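Local structure of S-adenosylmethionine:tRNA ribosyltransferase-isomerase (1VKY) at residues E51-I54 and F55-I59; K245-E248 and T249-G253; Y327-A330 and V331-Y335. The protein probably transfers and isomerises the ribose moiety of S-adenosylmethionine onto preQ1-modified tRNA, giving epoxyqueuosine in the queuosine pathway. All blocks are in the same frame, centred on the assembly; numbering follows the deposited sequence.

Overall arrangement
All three contacts are local, made where one element of secondary structure ends, and each is partly buried. Interaction 1, at the end of strand 49-54, and interaction 3, at the end of helix 320-332, lie on the same side of the chain's centre and touch: H52 ND1 and Y335 OH are 2.8 Å apart, a probable hydrogen bond. Interaction 2 ends helix 240-252, its centre about 25 Å from that of interaction 1 and about 35 Å from that of interaction 3. In interaction 1 a carboxylate takes a backbone N-H and an arginine, while F55 and I58 are buried; interactions 2 and 3 pair charges on helix flanks, bury L246, T249, Y327, A330 and Y335, and finish in Schellman motifs.

Interaction 1. Residues E51-I54 and F55-I59; sequences EHRI and FREII
E57 OE1 is shared by two donors from the preceding strand. The backbone N of I54 donates to E57 OE1 at 2.9 Å with an N-H...O angle of 159°, arriving from above the carboxylate plane, while NH1 of R53 forms a salt bridge to the same OE1 at 3.0 Å. The R53 and E57 side chains cross at about a right angle, and their guanidinium and carboxylate planes are turned 40° from each other. E57 CB sits over one guanidinium face, 3.7 Å above the plane and toward its rim, so aliphatic as well as charged atoms meet R53. The R53 chain reaches this place by bending at chi2 and again at chi3 (-107°).

In the reverse direction, E57 N donates to I54 O at 2.9 Å. Strand 49-54 is an outermost strand of the chain's mixed sheet, antiparallel to strand 39-44, and these reciprocal bonds tie its last residue to the 3-10 segment 55-59 into which the chain turns, where I58 N also bonds to F55 O. With an alanine in place of E57, R53 NH1 would probably lose this salt-bridge partner and I54 N its side-chain acceptor, loosening the strand-to-turn junction. On the flank, I54 CG2 lies 4.1 Å from R56 CG, the two side chains running side by side.

The second shell fixes the arginines: R53 NH2 forms a salt bridge with E60 and its NE bonds to Y61 OH, while R56 NH2 forms a salt bridge with D36. F55 and I58 point away from the strand segment into buried surroundings, against L195 of helix 193-202, L40 of strand 39-44 and V300 of strand 298-302. The F55 ring also meets H190 and makes an edge-to-face contact with F191.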
loop_
_atom_site.group_PDB
_atom_site.type_symbol
_atom_site.label_atom_id
_atom_site.label_comp_id
_atom_site.label_asym_id
_atom_site.label_seq_id
_atom_site.Cartn_x
_atom_site.Cartn_y
_atom_site.Cartn_z
ATOM N N GLU B 51 -12.099 -20.204 -14.032
ATOM C CA GLU B 51 -12.732 -20.496 -12.744
ATOM C C GLU B 51 -12.507 -19.407 -11.729
ATOM O O GLU B 51 -11.522 -18.656 -11.776
ATOM C CB GLU B 51 -12.177 -21.764 -12.111
ATOM C CG GLU B 51 -12.211 -23.015 -12.945
ATOM C CD GLU B 51 -11.652 -24.168 -12.145
ATOM O OE1 GLU B 51 -10.492 -24.584 -12.361
ATOM O OE2 GLU B 51 -12.373 -24.598 -11.261
ATOM N N HIS B 52 -13.425 -19.349 -10.771
ATOM C CA HIS B 52 -13.391 -18.316 -9.734
ATOM C C HIS B 52 -13.258 -18.984 -8.365
ATOM O O HIS B 52 -14.195 -19.587 -7.886
ATOM C CB HIS B 52 -14.668 -17.496 -9.842
ATOM C CG HIS B 52 -14.840 -16.901 -11.197
ATOM N ND1 HIS B 52 -14.160 -15.777 -11.601
ATOM C CD2 HIS B 52 -15.534 -17.332 -12.273
ATOM C CE1 HIS B 52 -14.467 -15.511 -12.858
ATOM N NE2 HIS B 52 -15.296 -16.442 -13.290
ATOM N N ARG B 53 -12.076 -18.850 -7.756
ATOM C CA ARG B 53 -11.684 -19.603 -6.557
ATOM C C ARG B 53 -11.169 -18.611 -5.508
ATOM O O ARG B 53 -11.313 -17.394 -5.689
ATOM C CB ARG B 53 -10.617 -20.650 -6.912
ATOM C CG ARG B 53 -11.128 -21.640 -7.969
ATOM C CD ARG B 53 -12.245 -22.614 -7.425
ATOM N NE ARG B 53 -11.510 -23.815 -7.350
ATOM C CZ ARG B 53 -11.337 -24.573 -6.333
ATOM N NH1 ARG B 53 -11.988 -24.451 -5.204
ATOM N NH2 ARG B 53 -10.552 -25.577 -6.523
ATOM N N ILE B 54 -10.652 -19.170 -4.414
ATOM C CA ILE B 54 -10.002 -18.454 -3.328
ATOM C C ILE B 54 -8.557 -18.893 -3.307
ATOM O O ILE B 54 -8.270 -20.045 -3.631
ATOM C CB ILE B 54 -10.677 -18.811 -1.969
ATOM C CG1 ILE B 54 -12.127 -18.378 -1.982
ATOM C CG2 ILE B 54 -9.947 -18.194 -0.795
ATOM C CD1 ILE B 54 -12.323 -16.954 -2.365
ATOM N N PHE B 55 -7.653 -17.996 -2.902
ATOM C CA PHE B 55 -6.236 -18.233 -3.069
ATOM C C PHE B 55 -5.742 -19.528 -2.452
ATOM O O PHE B 55 -4.923 -20.223 -3.056
ATOM C CB PHE B 55 -5.356 -17.067 -2.582
ATOM C CG PHE B 55 -3.961 -17.125 -3.167
ATOM C CD1 PHE B 55 -3.697 -16.574 -4.395
ATOM C CD2 PHE B 55 -2.951 -17.788 -2.516
ATOM C CE1 PHE B 55 -2.427 -16.677 -4.949
ATOM C CE2 PHE B 55 -1.709 -17.898 -3.052
ATOM C CZ PHE B 55 -1.437 -17.356 -4.284
ATOM N N ARG B 56 -6.196 -19.846 -1.247
ATOM C CA ARG B 56 -5.699 -21.052 -0.552
ATOM C C ARG B 56 -6.013 -22.336 -1.321
ATOM O O ARG B 56 -5.354 -23.351 -1.129
ATOM C CB ARG B 56 -6.269 -21.145 0.858
ATOM C CG ARG B 56 -7.790 -21.232 0.917
ATOM C CD ARG B 56 -8.363 -21.366 2.337
ATOM N NE ARG B 56 -7.830 -20.333 3.223
ATOM C CZ ARG B 56 -8.485 -19.255 3.661
ATOM N NH1 ARG B 56 -9.765 -19.019 3.328
ATOM N NH2 ARG B 56 -7.839 -18.398 4.451
ATOM N N GLU B 57 -6.994 -22.273 -2.223
ATOM C CA GLU B 57 -7.353 -23.398 -3.137
ATOM C C GLU B 57 -6.387 -23.611 -4.323
ATOM O O GLU B 57 -6.567 -24.515 -5.152
ATOM C CB GLU B 57 -8.785 -23.171 -3.632
ATOM C CG GLU B 57 -9.790 -23.270 -2.499
ATOM C CD GLU B 57 -11.158 -22.696 -2.824
ATOM O OE1 GLU B 57 -11.317 -21.874 -3.742
ATOM O OE2 GLU B 57 -12.102 -23.063 -2.125
ATOM N N ILE B 58 -5.322 -22.806 -4.377
ATOM C CA ILE B 58 -4.259 -23.000 -5.370
ATOM C C ILE B 58 -3.664 -24.372 -5.277
ATOM O O ILE B 58 -3.283 -24.932 -6.290
ATOM C CB ILE B 58 -3.135 -21.910 -5.247
ATOM C CG1 ILE B 58 -2.229 -21.921 -6.494
ATOM C CG2 ILE B 58 -2.312 -22.068 -3.952
ATOM C CD1 ILE B 58 -1.385 -20.702 -6.603
ATOM N N ILE B 59 -3.629 -24.942 -4.077
ATOM C CA ILE B 59 -3.087 -26.282 -3.896
ATOM C C ILE B 59 -3.788 -27.372 -4.750
ATOM O O ILE B 59 -3.181 -28.356 -5.143
ATOM C CB ILE B 59 -3.162 -26.639 -2.401
ATOM C CG1 ILE B 59 -2.356 -27.907 -2.088
ATOM C CG2 ILE B 59 -4.613 -26.750 -1.935
ATOM C CD1 ILE B 59 -2.034 -28.021 -0.602
#

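Interaction 2. Residues K245-E248 and T249-G253; sequences KLRE and TRERG
R252 folds back along E248 on the last turn of helix 240-252. Its CB lies 3.5 Å and its CG 3.3 Å from E248 O, the carbonyl that accepts the backbone N of R252. Beyond CG the chain bends at chi3 (-53°), which brings the guanidinium back over the turn: one face lies over T249 CA, and NH1 comes within 3.6 Å of E248 CB. NE bonds to N254 and NH2 to the carbonyl of G65. At the guanidinium edge, in its plane, a water accepts from R252 NH1 at 3.0 Å and donates to E248 OE1, bridging two charges that make no direct salt bridge.

On another flank, R247 and E251 run side by side, joined by a weak hydrogen bond within a salt bridge, 3.4 Å from R247 NH1 to E251 OE1. R250 reaches D297. T249, buried against L67 and I256, returns its hydroxyl to K245 O at 2.6 Å; that carbonyl also accepts T249 N, the two donors approaching from opposite faces of its plane. G253, at positive phi, ends the helix in a Schellman motif. The chemistry thus implies that the buried hydroxyl is satisfied within its own helix, whereas R247 meets E251 through a weak bond and E248 meets R252 through a water.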
loop_
_atom_site.group_PDB
_atom_site.type_symbol
_atom_site.label_atom_id
_atom_site.label_comp_id
_atom_site.label_asym_id
_atom_site.label_seq_id
_atom_site.Cartn_x
_atom_site.Cartn_y
_atom_site.Cartn_z
ATOM N N LYS B 245 17.273 -26.765 -9.541
ATOM C CA LYS B 245 15.865 -27.114 -9.416
ATOM C C LYS B 245 15.065 -26.933 -10.693
ATOM O O LYS B 245 14.153 -27.707 -10.982
ATOM C CB LYS B 245 15.265 -26.287 -8.306
ATOM C CG LYS B 245 15.792 -26.711 -6.958
ATOM C CD LYS B 245 15.018 -26.079 -5.836
ATOM C CE LYS B 245 15.200 -26.902 -4.579
ATOM N NZ LYS B 245 14.558 -26.180 -3.462
ATOM N N LEU B 246 15.385 -25.907 -11.465
ATOM C CA LEU B 246 14.688 -25.682 -12.745
ATOM C C LEU B 246 14.960 -26.857 -13.672
ATOM O O LEU B 246 14.061 -27.369 -14.365
ATOM C CB LEU B 246 15.183 -24.374 -13.414
ATOM C CG LEU B 246 14.842 -23.066 -12.723
ATOM C CD1 LEU B 246 15.722 -21.966 -13.254
ATOM C CD2 LEU B 246 13.392 -22.743 -12.914
ATOM N N ARG B 247 16.219 -27.272 -13.711
ATOM C CA ARG B 247 16.620 -28.391 -14.561
ATOM C C ARG B 247 16.009 -29.711 -14.083
ATOM O O ARG B 247 15.472 -30.477 -14.868
ATOM C CB ARG B 247 18.140 -28.505 -14.607
ATOM C CG ARG B 247 18.579 -29.645 -15.514
ATOM C CD ARG B 247 20.109 -29.871 -15.652
ATOM N NE ARG B 247 20.852 -29.698 -14.402
ATOM C CZ ARG B 247 20.858 -30.560 -13.383
ATOM N NH1 ARG B 247 20.141 -31.693 -13.423
ATOM N NH2 ARG B 247 21.580 -30.261 -12.302
ATOM N N GLU B 248 16.039 -29.959 -12.789
ATOM C CA GLU B 248 15.398 -31.170 -12.217
ATOM C C GLU B 248 13.879 -31.249 -12.429
ATOM O O GLU B 248 13.314 -32.333 -12.659
ATOM C CB GLU B 248 15.692 -31.243 -10.728
ATOM C CG GLU B 248 17.139 -31.560 -10.388
ATOM C CD GLU B 248 17.423 -31.410 -8.915
ATOM O OE1 GLU B 248 16.582 -30.834 -8.179
ATOM O OE2 GLU B 248 18.494 -31.867 -8.500
ATOM N N THR B 249 13.212 -30.107 -12.340
ATOM C CA THR B 249 11.770 -30.048 -12.530
ATOM C C THR B 249 11.396 -30.398 -13.976
ATOM O O THR B 249 10.515 -31.212 -14.227
ATOM C CB THR B 249 11.286 -28.636 -12.183
ATOM O OG1 THR B 249 11.619 -28.344 -10.828
ATOM C CG2 THR B 249 9.772 -28.574 -12.148
ATOM N N ARG B 250 12.122 -29.808 -14.907
ATOM C CA ARG B 250 12.009 -30.122 -16.327
ATOM C C ARG B 250 12.270 -31.612 -16.603
ATOM O O ARG B 250 11.488 -32.272 -17.286
ATOM C CB ARG B 250 13.003 -29.285 -17.113
ATOM C CG ARG B 250 12.515 -27.898 -17.496
ATOM C CD ARG B 250 12.006 -27.836 -18.951
ATOM N NE ARG B 250 11.355 -26.562 -19.282
ATOM C CZ ARG B 250 10.204 -26.175 -18.755
ATOM N NH1 ARG B 250 9.579 -26.941 -17.870
ATOM N NH2 ARG B 250 9.682 -25.031 -19.105
ATOM N N GLU B 251 13.365 -32.133 -16.068
ATOM C CA GLU B 251 13.678 -33.562 -16.196
ATOM C C GLU B 251 12.563 -34.451 -15.678
ATOM O O GLU B 251 12.250 -35.448 -16.298
ATOM C CB GLU B 251 14.985 -33.890 -15.483
ATOM C CG GLU B 251 16.173 -33.281 -16.199
ATOM C CD GLU B 251 17.502 -33.422 -15.461
ATOM O OE1 GLU B 251 18.532 -33.015 -16.071
ATOM O OE2 GLU B 251 17.513 -33.909 -14.296
ATOM N N ARG B 252 11.956 -34.096 -14.552
ATOM C CA ARG B 252 10.829 -34.868 -13.998
ATOM C C ARG B 252 9.567 -34.739 -14.808
ATOM O O ARG B 252 8.616 -35.474 -14.577
ATOM C CB ARG B 252 10.489 -34.401 -12.588
ATOM C CG ARG B 252 11.464 -34.832 -11.558
ATOM C CD ARG B 252 10.942 -34.629 -10.158
ATOM N NE ARG B 252 10.466 -33.268 -9.872
ATOM C CZ ARG B 252 11.256 -32.267 -9.505
ATOM N NH1 ARG B 252 12.566 -32.417 -9.437
ATOM N NH2 ARG B 252 10.739 -31.084 -9.238
ATOM N N GLY B 253 9.516 -33.757 -15.704
ATOM C CA GLY B 253 8.310 -33.492 -16.453
ATOM C C GLY B 253 7.275 -32.705 -15.656
ATOM O O GLY B 253 6.133 -32.606 -16.086
HETATM O O HOH W 1 13.786 -30.091 -7.978
#

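Interaction 3. Residues Y327-A330 and V331-Y335; sequences YREA and VKRRY
Two flat groups meet the preceding helical turn at their edges: the guanidinium of R333 and the ring of Y335, which also makes a cation-pi contact with R39. E329 OE2 approaches the R333 edge only 1° out of the guanidinium plane, and NE donates to it at 2.7 Å with an N-H...O angle of 172°. Of the two carboxylate oxygens OE2 alone meets R333, and with the planes 76° apart the salt bridge is not a coplanar two-pronged pair. R333 runs extended from CG to NE, while E329 bends at chi2 to meet it. The other oxygen, E329 OE1, lies 3.3 Å from K332 CD and forms a long salt bridge, 3.9 Å, to K332 NZ; E329 thereby links both basic residues in one network.

Around the Y335 ring, A330 O and R333 CB lie at the edge near its plane, and A330 CB is 3.9 Å from Y335 CB. The backbone N of Y335 donates to A330 O at 2.9 Å. Here the chain leaves the helix through a Schellman motif, R334 taking positive phi and its N bonding to V331 O at 3.0 Å.

Outside the helix end, R334 forms a salt bridge with E25, and H52 is the partner of the Y335 hydroxyl. Y327 OH bonds to H304 N, and its ring meets Y20 edge-to-face. The end of helix 320-332 is thus placed beside strands 39-44 and 49-54, with A330 and Y335 both resting on M41 and F303.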
loop_
_atom_site.group_PDB
_atom_site.type_symbol
_atom_site.label_atom_id
_atom_site.label_comp_id
_atom_site.label_asym_id
_atom_site.label_seq_id
_atom_site.Cartn_x
_atom_site.Cartn_y
_atom_site.Cartn_z
ATOM N N TYR B 327 -10.282 -10.396 -17.753
ATOM C CA TYR B 327 -10.310 -9.106 -17.056
ATOM C C TYR B 327 -11.701 -8.453 -17.089
ATOM O O TYR B 327 -12.131 -7.822 -16.116
ATOM C CB TYR B 327 -9.290 -8.141 -17.648
ATOM C CG TYR B 327 -7.946 -8.243 -17.002
ATOM C CD1 TYR B 327 -7.218 -9.428 -17.055
ATOM C CD2 TYR B 327 -7.385 -7.158 -16.333
ATOM C CE1 TYR B 327 -5.929 -9.500 -16.463
ATOM C CE2 TYR B 327 -6.126 -7.234 -15.723
ATOM C CZ TYR B 327 -5.403 -8.408 -15.798
ATOM O OH TYR B 327 -4.146 -8.473 -15.218
ATOM N N ARG B 328 -12.419 -8.619 -18.195
ATOM C CA ARG B 328 -13.798 -8.109 -18.224
ATOM C C ARG B 328 -14.678 -8.844 -17.207
ATOM O O ARG B 328 -15.492 -8.220 -16.509
ATOM C CB ARG B 328 -14.352 -8.213 -19.632
ATOM C CG ARG B 328 -13.876 -7.075 -20.552
ATOM C CD ARG B 328 -14.690 -6.975 -21.855
ATOM N NE ARG B 328 -14.479 -8.167 -22.668
ATOM C CZ ARG B 328 -13.448 -8.375 -23.475
ATOM N NH1 ARG B 328 -12.497 -7.454 -23.633
ATOM N NH2 ARG B 328 -13.378 -9.522 -24.137
ATOM N N GLU B 329 -14.510 -10.171 -17.100
ATOM C CA GLU B 329 -15.198 -10.960 -16.062
ATOM C C GLU B 329 -14.809 -10.568 -14.638
ATOM O O GLU B 329 -15.663 -10.564 -13.727
ATOM C CB GLU B 329 -14.960 -12.476 -16.229
ATOM C CG GLU B 329 -16.059 -13.260 -16.941
ATOM C CD GLU B 329 -17.473 -13.121 -16.316
ATOM O OE1 GLU B 329 -18.324 -12.432 -16.917
ATOM O OE2 GLU B 329 -17.764 -13.703 -15.243
ATOM N N ALA B 330 -13.536 -10.240 -14.424
ATOM C CA ALA B 330 -13.095 -9.785 -13.103
ATOM C C ALA B 330 -13.775 -8.477 -12.676
ATOM O O ALA B 330 -14.193 -8.343 -11.529
ATOM C CB ALA B 330 -11.585 -9.629 -13.048
ATOM N N VAL B 331 -13.874 -7.525 -13.591
ATOM C CA VAL B 331 -14.558 -6.253 -13.302
ATOM C C VAL B 331 -16.026 -6.533 -13.007
ATOM O O VAL B 331 -16.576 -6.038 -12.024
ATOM C CB VAL B 331 -14.377 -5.231 -14.474
ATOM C CG1 VAL B 331 -15.278 -4.034 -14.326
ATOM C CG2 VAL B 331 -12.906 -4.799 -14.596
ATOM N N LYS B 332 -16.643 -7.368 -13.830
ATOM C CA LYS B 332 -18.059 -7.685 -13.686
ATOM C C LYS B 332 -18.289 -8.322 -12.348
ATOM O O LYS B 332 -19.226 -7.959 -11.643
ATOM C CB LYS B 332 -18.506 -8.606 -14.813
ATOM C CG LYS B 332 -19.970 -8.904 -14.853
ATOM C CD LYS B 332 -20.275 -9.901 -15.944
ATOM C CE LYS B 332 -21.779 -10.158 -16.054
ATOM N NZ LYS B 332 -22.037 -11.338 -16.944
ATOM N N ARG B 333 -17.397 -9.214 -11.928
ATOM C CA ARG B 333 -17.559 -9.865 -10.634
ATOM C C ARG B 333 -16.967 -9.120 -9.461
ATOM O O ARG B 333 -16.975 -9.639 -8.336
ATOM C CB ARG B 333 -16.929 -11.261 -10.692
ATOM C CG ARG B 333 -17.689 -12.173 -11.575
ATOM C CD ARG B 333 -17.020 -13.504 -11.752
ATOM N NE ARG B 333 -17.800 -14.410 -12.608
ATOM C CZ ARG B 333 -18.432 -15.492 -12.172
ATOM N NH1 ARG B 333 -18.452 -15.804 -10.869
ATOM N NH2 ARG B 333 -19.062 -16.267 -13.045
ATOM N N ARG B 334 -16.403 -7.938 -9.713
ATOM C CA ARG B 334 -15.970 -7.032 -8.653
ATOM C C ARG B 334 -14.728 -7.564 -7.940
ATOM O O ARG B 334 -14.536 -7.388 -6.729
ATOM C CB ARG B 334 -17.146 -6.749 -7.677
ATOM C CG ARG B 334 -18.452 -6.283 -8.359
ATOM C CD ARG B 334 -18.398 -4.908 -8.989
ATOM N NE ARG B 334 -18.190 -3.864 -7.990
ATOM C CZ ARG B 334 -17.939 -2.576 -8.258
ATOM N NH1 ARG B 334 -17.864 -2.123 -9.504
ATOM N NH2 ARG B 334 -17.753 -1.731 -7.262
ATOM N N TYR B 335 -13.833 -8.203 -8.691
ATOM C CA TYR B 335 -12.531 -8.546 -8.123
ATOM C C TYR B 335 -11.835 -7.247 -7.723
ATOM O O TYR B 335 -12.103 -6.166 -8.298
ATOM C CB TYR B 335 -11.631 -9.272 -9.153
ATOM C CG TYR B 335 -11.852 -10.754 -9.273
ATOM C CD1 TYR B 335 -13.051 -11.267 -9.745
ATOM C CD2 TYR B 335 -10.838 -11.665 -8.916
ATOM C CE1 TYR B 335 -13.246 -12.667 -9.876
ATOM C CE2 TYR B 335 -11.019 -13.048 -9.050
ATOM C CZ TYR B 335 -12.225 -13.548 -9.520
ATOM O OH TYR B 335 -12.356 -14.945 -9.647
#